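Local coordinates for protein dihydrodipicolinate synthase (Agrobacterium tumefaciens, PDB 3B4U) that probably catalyses the aldol-type condensation of pyruvate with aspartate semialdehyde, the step that commits carbon to lysine biosynthesis, using a TIM-barrel scaffold, at residues Ile27-Arg32 and Val213-Thr218; Gly37-Thr42 and Glu220-Ala225. All coordinates share one frame; numbering follows the deposited sequence.

Contact 1 of 2, residues Ile27-Arg32 and Val213-Thr218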
ATOM      1  N   ILE B  27     -15.951  19.163   6.431  1.00  7.17           N
ATOM      2  CA  ILE B  27     -15.742  19.992   7.603  1.00  7.62           C
ATOM      3  C   ILE B  27     -17.015  20.055   8.448  1.00  7.65           C
ATOM      4  O   ILE B  27     -16.969  19.987   9.658  1.00  7.65           O
ATOM      5  CB  ILE B  27     -15.245  21.393   7.191  1.00  7.89           C
ATOM      6  CG1 ILE B  27     -13.812  21.260   6.677  1.00  8.72           C
ATOM      7  CG2 ILE B  27     -15.335  22.374   8.316  1.00  9.34           C
ATOM      8  CD1 ILE B  27     -13.262  22.458   5.923  1.00 10.32           C
ATOM      9  N   ALA B  28     -18.163  20.203   7.802  1.00  7.56           N
ATOM     10  CA  ALA B  28     -19.439  20.240   8.536  1.00  8.49           C
ATOM     11  C   ALA B  28     -19.701  18.920   9.288  1.00  7.78           C
ATOM     12  O   ALA B  28     -20.175  18.927  10.425  1.00  7.85           O
ATOM     13  CB  ALA B  28     -20.598  20.581   7.572  1.00  9.18           C
ATOM     14  N   HIS B  29     -19.344  17.817   8.656  1.00  7.16           N
ATOM     15  CA  HIS B  29     -19.463  16.516   9.297  1.00  7.26           C
ATOM     16  C   HIS B  29     -18.520  16.408  10.490  1.00  6.91           C
ATOM     17  O   HIS B  29     -18.922  15.946  11.557  1.00  7.40           O
ATOM     18  CB  HIS B  29     -19.246  15.411   8.263  1.00  7.30           C
ATOM     19  CG  HIS B  29     -19.322  14.049   8.830  1.00  6.92           C
ATOM     20  ND1 HIS B  29     -20.447  13.569   9.457  1.00  7.19           N
ATOM     21  CD2 HIS B  29     -18.394  13.067   8.845  1.00  6.77           C
ATOM     22  CE1 HIS B  29     -20.189  12.328   9.844  1.00  6.42           C
ATOM     23  NE2 HIS B  29     -18.954  11.990   9.493  1.00  7.10           N
ATOM     24  N   ALA B  30     -17.294  16.877  10.343  1.00  6.92           N
ATOM     25  CA  ALA B  30     -16.368  16.903  11.471  1.00  7.11           C
ATOM     26  C   ALA B  30     -16.944  17.723  12.623  1.00  7.53           C
ATOM     27  O   ALA B  30     -16.900  17.310  13.778  1.00  7.42           O
ATOM     28  CB  ALA B  30     -15.026  17.463  11.039  1.00  7.21           C
ATOM     29  N   ARG B  31     -17.477  18.907  12.328  1.00  7.71           N
ATOM     30  CA  ARG B  31     -18.042  19.752  13.371  1.00  8.06           C
ATOM     31  C   ARG B  31     -19.199  19.055  14.070  1.00  8.32           C
ATOM     32  O   ARG B  31     -19.349  19.161  15.288  1.00  8.82           O
ATOM     33  CB  ARG B  31     -18.543  21.062  12.789  1.00  9.58           C
ATOM     34  CG  ARG B  31     -17.430  21.994  12.365  1.00 12.08           C
ATOM     35  CD  ARG B  31     -16.747  22.663  13.536  1.00 18.64           C
ATOM     36  NE  ARG B  31     -15.855  23.756  13.111  1.00 19.08           N
ATOM     37  CZ  ARG B  31     -14.962  24.357  13.899  1.00 20.30           C
ATOM     38  NH1 ARG B  31     -14.217  25.315  13.391  1.00 21.79           N
ATOM     39  NH2 ARG B  31     -14.792  24.025  15.168  1.00 19.77           N
ATOM     40  N   ARG B  32     -20.027  18.350  13.315  1.00  8.13           N
ATOM     41  CA  ARG B  32     -21.149  17.592  13.892  1.00  8.63           C
ATOM     42  C   ARG B  32     -20.628  16.507  14.826  1.00  8.73           C
ATOM     43  O   ARG B  32     -21.118  16.343  15.949  1.00  8.74           O
ATOM     44  CB  ARG B  32     -22.007  17.013  12.765  1.00  9.07           C
ATOM     45  CG  ARG B  32     -23.054  16.020  13.261  1.00  9.03           C
ATOM     46  CD  ARG B  32     -24.074  15.649  12.181  1.00  9.60           C
ATOM     47  NE  ARG B  32     -23.398  15.129  10.994  1.00  9.55           N
ATOM     48  CZ  ARG B  32     -23.653  15.466   9.743  1.00  9.25           C
ATOM     49  NH1 ARG B  32     -24.651  16.279   9.459  1.00 11.28           N
ATOM     50  NH2 ARG B  32     -22.907  14.992   8.771  1.00 10.07           N
ATOM     51  N   VAL B 213     -18.131   3.766  13.595  1.00  6.64           N
ATOM     52  CA  VAL B 213     -19.515   3.895  14.001  1.00  7.48           C
ATOM     53  C   VAL B 213     -19.796   5.260  14.597  1.00  6.40           C
ATOM     54  O   VAL B 213     -20.913   5.750  14.492  1.00  7.19           O
ATOM     55  CB  VAL B 213     -19.922   2.715  14.952  1.00  7.53           C
ATOM     56  CG1 VAL B 213     -21.273   2.949  15.583  1.00  8.84           C
ATOM     57  CG2 VAL B 213     -19.853   1.383  14.181  1.00 10.55           C
ATOM     58  N   ALA B 214     -18.788   5.901  15.189  1.00  6.28           N
ATOM     59  CA  ALA B 214     -18.941   7.227  15.748  1.00  6.99           C
ATOM     60  C   ALA B 214     -19.233   8.301  14.693  1.00  6.63           C
ATOM     61  O   ALA B 214     -19.597   9.405  15.069  1.00  7.58           O
ATOM     62  CB  ALA B 214     -17.696   7.634  16.566  1.00  7.60           C
ATOM     63  N   ASN B 215     -19.139   7.980  13.407  1.00  6.39           N
ATOM     64  CA  ASN B 215     -19.612   8.917  12.376  1.00  6.73           C
ATOM     65  C   ASN B 215     -21.132   9.083  12.403  1.00  6.64           C
ATOM     66  O   ASN B 215     -21.622  10.086  11.891  1.00  7.37           O
ATOM     67  CB  ASN B 215     -19.235   8.429  10.984  1.00  6.25           C
ATOM     68  CG  ASN B 215     -17.779   8.647  10.647  1.00  5.73           C
ATOM     69  OD1 ASN B 215     -17.386   9.771  10.308  1.00  6.25           O
ATOM     70  ND2 ASN B 215     -17.001   7.595  10.702  1.00  6.64           N
ATOM     71  N   PHE B 216     -21.874   8.142  12.989  1.00  6.34           N
ATOM     72  CA  PHE B 216     -23.330   8.191  12.948  1.00  6.93           C
ATOM     73  C   PHE B 216     -24.019   7.816  14.238  1.00  7.40           C
ATOM     74  O   PHE B 216     -25.231   7.995  14.298  1.00  8.23           O
ATOM     75  CB  PHE B 216     -23.887   7.410  11.739  1.00  7.26           C
ATOM     76  CG  PHE B 216     -23.567   5.957  11.780  1.00  6.76           C
ATOM     77  CD1 PHE B 216     -24.405   5.067  12.447  1.00  7.78           C
ATOM     78  CD2 PHE B 216     -22.458   5.448  11.156  1.00  6.86           C
ATOM     79  CE1 PHE B 216     -24.114   3.735  12.526  1.00  8.31           C
ATOM     80  CE2 PHE B 216     -22.162   4.104  11.240  1.00  7.85           C
ATOM     81  CZ  PHE B 216     -23.004   3.242  11.929  1.00  8.09           C
ATOM     82  N   LEU B 217     -23.295   7.333  15.245  1.00  6.95           N
ATOM     83  CA  LEU B 217     -23.836   7.042  16.587  1.00  7.21           C
ATOM     84  C   LEU B 217     -22.837   7.587  17.607  1.00  7.21           C
ATOM     85  O   LEU B 217     -22.276   6.853  18.434  1.00  7.76           O
ATOM     86  CB  LEU B 217     -24.120   5.556  16.794  1.00  8.02           C
ATOM     87  CG  LEU B 217     -25.354   5.002  16.083  1.00  8.36           C
ATOM     88  CD1 LEU B 217     -25.288   3.457  16.081  1.00  9.71           C
ATOM     89  CD2 LEU B 217     -26.635   5.495  16.742  1.00 10.42           C
ATOM     90  N   THR B 218     -22.537   8.871  17.510  1.00  7.67           N
ATOM     91  CA  THR B 218     -21.444   9.442  18.297  1.00  7.75           C
ATOM     92  C   THR B 218     -21.633   9.286  19.802  1.00  7.21           C
ATOM     93  O   THR B 218     -20.726   8.817  20.492  1.00  7.33           O
ATOM     94  CB  THR B 218     -21.221  10.911  17.947  1.00  7.52           C
ATOM     95  OG1 THR B 218     -21.090  11.065  16.525  1.00  8.61           O
ATOM     96  CG2 THR B 218     -19.967  11.390  18.639  1.00  8.99           C
TER
HETATM   97  O   HOH W   1     -22.971  12.448  12.289  1.00  9.70           O
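His29, on helix 23-35, and Asn215, in the short 3-10 turn that follows strand 208-211, mark the closest backbone approach, and their CA atoms still stand 8.2 Å apart, so the direct contact is left to the side chains. The imidazole is carried across the gap because its CG lies anti to the backbone N (chi1 179°), and its far nitrogen reaches the amide of Asn215. His29 NE2 donates to Asn215 OD1 at 2.8 Å, nearly straight at 164°, within the carbonyl plane and on a lone pair of the oxygen. Ring and amide lie almost in one plane, 12° apart, although the two side chains cross at about a right angle. On the ring's other nitrogen, Arg32 NH2 donates to His29 ND1 at 2.9 Å from one helical turn further on. With NE2 as donor and ND1 as acceptor, both ring nitrogens are satisfied and the ring's rotation is fixed; this pattern is consistent with a neutral imidazole protonated at NE2.

In the TIM barrel this joins the helix after the first strand to the loop after the eighth, across the seam where the barrel closes. Asn215 OD1 also accepts from Thr12 N and Asn215 ND2 donates to Ala10 O, so one buried amide ties the helix to the end of strand 6-10 as well. A water adds a second bridge, donating to Asn215 O at 2.7 Å while Arg32 NE gives it a weak bond. Glu260 grips Arg32 NH1 in a salt bridge and so stands as a second-shell residue behind the imidazole. Within the 213-218 turn, Thr218 OG1 donates to Ala214 O at 2.7 Å, stitching the start of helix 218-225 back onto the 3-10 segment.

Contact 2 of 2, residues Gly37-Thr42 and Glu220-Ala225; sequences GCDSVT and EVRAMA
The guanidinium of Arg222 is engaged at its edge, near its own plane: Gly37 O, the carboxylate of Asp39 and a water all gather there, and the carboxylate is turned 66° against it. NH1 does most of the work. It donates to Gly37 O at 2.8 Å, the donor tilted 26° from the carbonyl plane, and makes a salt bridge with Asp39, whose OD2 lies 3.2 Å from NH1 and is met from above the carboxylate plane. Asp39 OD1 also takes a weak bond from NH1, so both carboxylate oxygens face one nitrogen, not a fork of two. The other nitrogen joins through the water, which accepts from Arg222 NH2 at 2.9 Å and donates to Asp39 OD1 at 2.7 Å.

Here the loop that leads from helix 23-35 into the second strand of the TIM barrel, strand 40-43, meets helix 218-225, which follows the eighth. Arg222 spans the distance with a chain extended as far as NE, after which the guanidinium turns off; CG is anti to the backbone N (chi1 -174°), and CD lies 3.4 Å from Gly37 O. Gly37 has a positive phi, and its bare CA leaves the aliphatic part of the arginine room to pass close by. Asp39 OD2 also accepts from Leu7 N in strand 6-10, so the carboxylate links helix 218-225 to the first strand too.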
ATOM      1  N   GLY B  37     -19.950  14.580  20.581  1.00  9.78           N
ATOM      2  CA  GLY B  37     -19.216  13.809  21.570  1.00 10.56           C
ATOM      3  C   GLY B  37     -17.837  13.346  21.215  1.00  9.50           C
ATOM      4  O   GLY B  37     -17.189  12.744  22.037  1.00 10.16           O
ATOM      5  N   CYS B  38     -17.340  13.631  20.018  1.00  8.32           N
ATOM      6  CA  CYS B  38     -15.957  13.304  19.737  1.00  8.15           C
ATOM      7  C   CYS B  38     -15.045  14.355  20.343  1.00  7.74           C
ATOM      8  O   CYS B  38     -15.284  15.565  20.242  1.00  9.06           O
ATOM      9  CB  CYS B  38     -15.692  13.227  18.238  1.00  7.72           C
ATOM     10  SG  CYS B  38     -16.510  11.835  17.427  1.00  8.56           S
ATOM     11  N   ASP B  39     -13.954  13.880  20.904  1.00  7.07           N
ATOM     12  CA  ASP B  39     -12.852  14.713  21.358  1.00  7.74           C
ATOM     13  C   ASP B  39     -11.948  15.182  20.220  1.00  7.49           C
ATOM     14  O   ASP B  39     -11.287  16.196  20.318  1.00  8.63           O
ATOM     15  CB  ASP B  39     -12.042  13.932  22.414  1.00  8.36           C
ATOM     16  CG  ASP B  39     -12.913  13.531  23.577  1.00  9.39           C
ATOM     17  OD1 ASP B  39     -13.400  14.452  24.271  1.00 12.79           O
ATOM     18  OD2 ASP B  39     -13.157  12.344  23.832  1.00  9.57           O
ATOM     19  N   SER B  40     -11.918  14.415  19.140  1.00  7.15           N
ATOM     20  CA  SER B  40     -11.133  14.732  17.957  1.00  6.28           C
ATOM     21  C   SER B  40     -11.752  14.059  16.763  1.00  6.07           C
ATOM     22  O   SER B  40     -12.665  13.248  16.890  1.00  6.11           O
ATOM     23  CB  SER B  40      -9.671  14.285  18.143  1.00  7.48           C
ATOM     24  OG  SER B  40      -9.571  12.876  18.193  1.00  7.39           O
ATOM     25  N   VAL B  41     -11.208  14.375  15.590  1.00  5.95           N
ATOM     26  CA  VAL B  41     -11.515  13.650  14.378  1.00  5.75           C
ATOM     27  C   VAL B  41     -10.234  13.169  13.750  1.00  5.61           C
ATOM     28  O   VAL B  41      -9.233  13.885  13.704  1.00  6.34           O
ATOM     29  CB  VAL B  41     -12.358  14.535  13.395  1.00  6.29           C
ATOM     30  CG1 VAL B  41     -13.740  14.860  13.970  1.00  7.83           C
ATOM     31  CG2 VAL B  41     -11.632  15.837  12.977  1.00  8.05           C
ATOM     32  N   THR B  42     -10.288  11.952  13.237  1.00  5.38           N
ATOM     33  CA  THR B  42      -9.153  11.336  12.545  1.00  5.65           C
ATOM     34  C   THR B  42      -9.462  11.399  11.054  1.00  5.29           C
ATOM     35  O   THR B  42     -10.452  10.844  10.582  1.00  6.07           O
ATOM     36  CB  THR B  42      -8.930   9.894  12.980  1.00  5.49           C
ATOM     37  OG1 THR B  42      -8.562   9.885  14.352  1.00  6.00           O
ATOM     38  CG2 THR B  42      -7.832   9.244  12.190  1.00  6.67           C
ATOM     39  N   GLU B 220     -23.494   7.251  21.468  1.00  7.83           N
ATOM     40  CA  GLU B 220     -23.504   5.860  21.883  1.00  7.97           C
ATOM     41  C   GLU B 220     -22.089   5.290  21.976  1.00  7.79           C
ATOM     42  O   GLU B 220     -21.727   4.582  22.915  1.00  7.86           O
ATOM     43  CB  GLU B 220     -24.349   5.001  20.923  1.00  8.50           C
ATOM     44  CG  GLU B 220     -25.846   5.294  20.970  1.00  9.20           C
ATOM     45  CD  GLU B 220     -26.316   6.519  20.216  1.00 11.74           C
ATOM     46  OE1 GLU B 220     -25.507   7.228  19.571  1.00 10.59           O
ATOM     47  OE2 GLU B 220     -27.534   6.777  20.289  1.00 13.24           O
ATOM     48  N   VAL B 221     -21.252   5.619  21.006  1.00  7.49           N
ATOM     49  CA  VAL B 221     -19.858   5.184  21.051  1.00  7.13           C
ATOM     50  C   VAL B 221     -19.113   5.892  22.181  1.00  7.28           C
ATOM     51  O   VAL B 221     -18.271   5.281  22.823  1.00  7.14           O
ATOM     52  CB  VAL B 221     -19.144   5.317  19.689  1.00  7.55           C
ATOM     53  CG1 VAL B 221     -17.707   4.851  19.807  1.00  8.23           C
ATOM     54  CG2 VAL B 221     -19.878   4.500  18.603  1.00  8.65           C
ATOM     55  N   ARG B 222     -19.399   7.171  22.430  1.00  7.12           N
ATOM     56  CA  ARG B 222     -18.730   7.863  23.528  1.00  7.37           C
ATOM     57  C   ARG B 222     -18.940   7.164  24.871  1.00  7.32           C
ATOM     58  O   ARG B 222     -18.027   7.051  25.675  1.00  7.28           O
ATOM     59  CB  ARG B 222     -19.173   9.328  23.580  1.00  8.03           C
ATOM     60  CG  ARG B 222     -18.384  10.107  24.602  1.00  8.89           C
ATOM     61  CD  ARG B 222     -18.852  11.554  24.772  1.00  9.80           C
ATOM     62  NE  ARG B 222     -18.113  12.178  25.871  1.00 12.11           N
ATOM     63  CZ  ARG B 222     -16.877  12.642  25.820  1.00 12.53           C
ATOM     64  NH1 ARG B 222     -16.179  12.710  24.672  1.00 12.66           N
ATOM     65  NH2 ARG B 222     -16.321  13.046  26.950  1.00 14.00           N
ATOM     66  N   ALA B 223     -20.152   6.669  25.091  1.00  7.96           N
ATOM     67  CA  ALA B 223     -20.450   5.998  26.364  1.00  7.85           C
ATOM     68  C   ALA B 223     -19.556   4.781  26.534  1.00  8.12           C
ATOM     69  O   ALA B 223     -19.187   4.436  27.653  1.00  9.55           O
ATOM     70  CB  ALA B 223     -21.905   5.630  26.417  1.00  9.56           C
ATOM     71  N   MET B 224     -19.198   4.126  25.439  1.00  7.21           N
ATOM     72  CA  MET B 224     -18.314   2.977  25.462  1.00  7.03           C
ATOM     73  C   MET B 224     -16.838   3.394  25.582  1.00  7.34           C
ATOM     74  O   MET B 224     -16.114   2.924  26.458  1.00  8.19           O
ATOM     75  CB  MET B 224     -18.490   2.158  24.177  1.00  7.50           C
ATOM     76  CG  MET B 224     -19.907   1.665  23.920  1.00  7.32           C
ATOM     77  SD  MET B 224     -20.219   1.062  22.137  1.00  4.71           S
ATOM     78  CE  MET B 224     -19.461  -0.601  22.317  1.00 11.91           C
ATOM     79  N   ALA B 225     -16.405   4.288  24.704  1.00  6.89           N
ATOM     80  CA  ALA B 225     -14.992   4.636  24.519  1.00  7.65           C
ATOM     81  C   ALA B 225     -14.469   5.500  25.645  1.00  7.54           C
ATOM     82  O   ALA B 225     -13.284   5.424  25.965  1.00  7.79           O
ATOM     83  CB  ALA B 225     -14.807   5.382  23.177  1.00  8.01           C
TER
HETATM   84  O   HOH W   2     -13.950  14.664  26.856  1.00 27.35           O

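In the fold
Contact 1 is buried and contact 2 lies at the surface, yet both lie at the same seam, where the first and eighth strands of the barrel meet. Contact 1 relies on a directional imidazole-amide bond; contact 2 uses opposite charges, a backbone carbonyl and a bridging water. They meet strand 6-10 at different ends: Asn215 bonds to Ala10 and to Thr12 just beyond it, Asp39 to Leu7 near its start. They also run into each other along the chain: helix 23-35 leads into the 37-42 segment, and the 213-218 turn into helix 218-225. Thr218 CG2 packs 3.7 Å from Cys38 SG, and Val213 CG1 lies 3.7 Å from Val221 CG2.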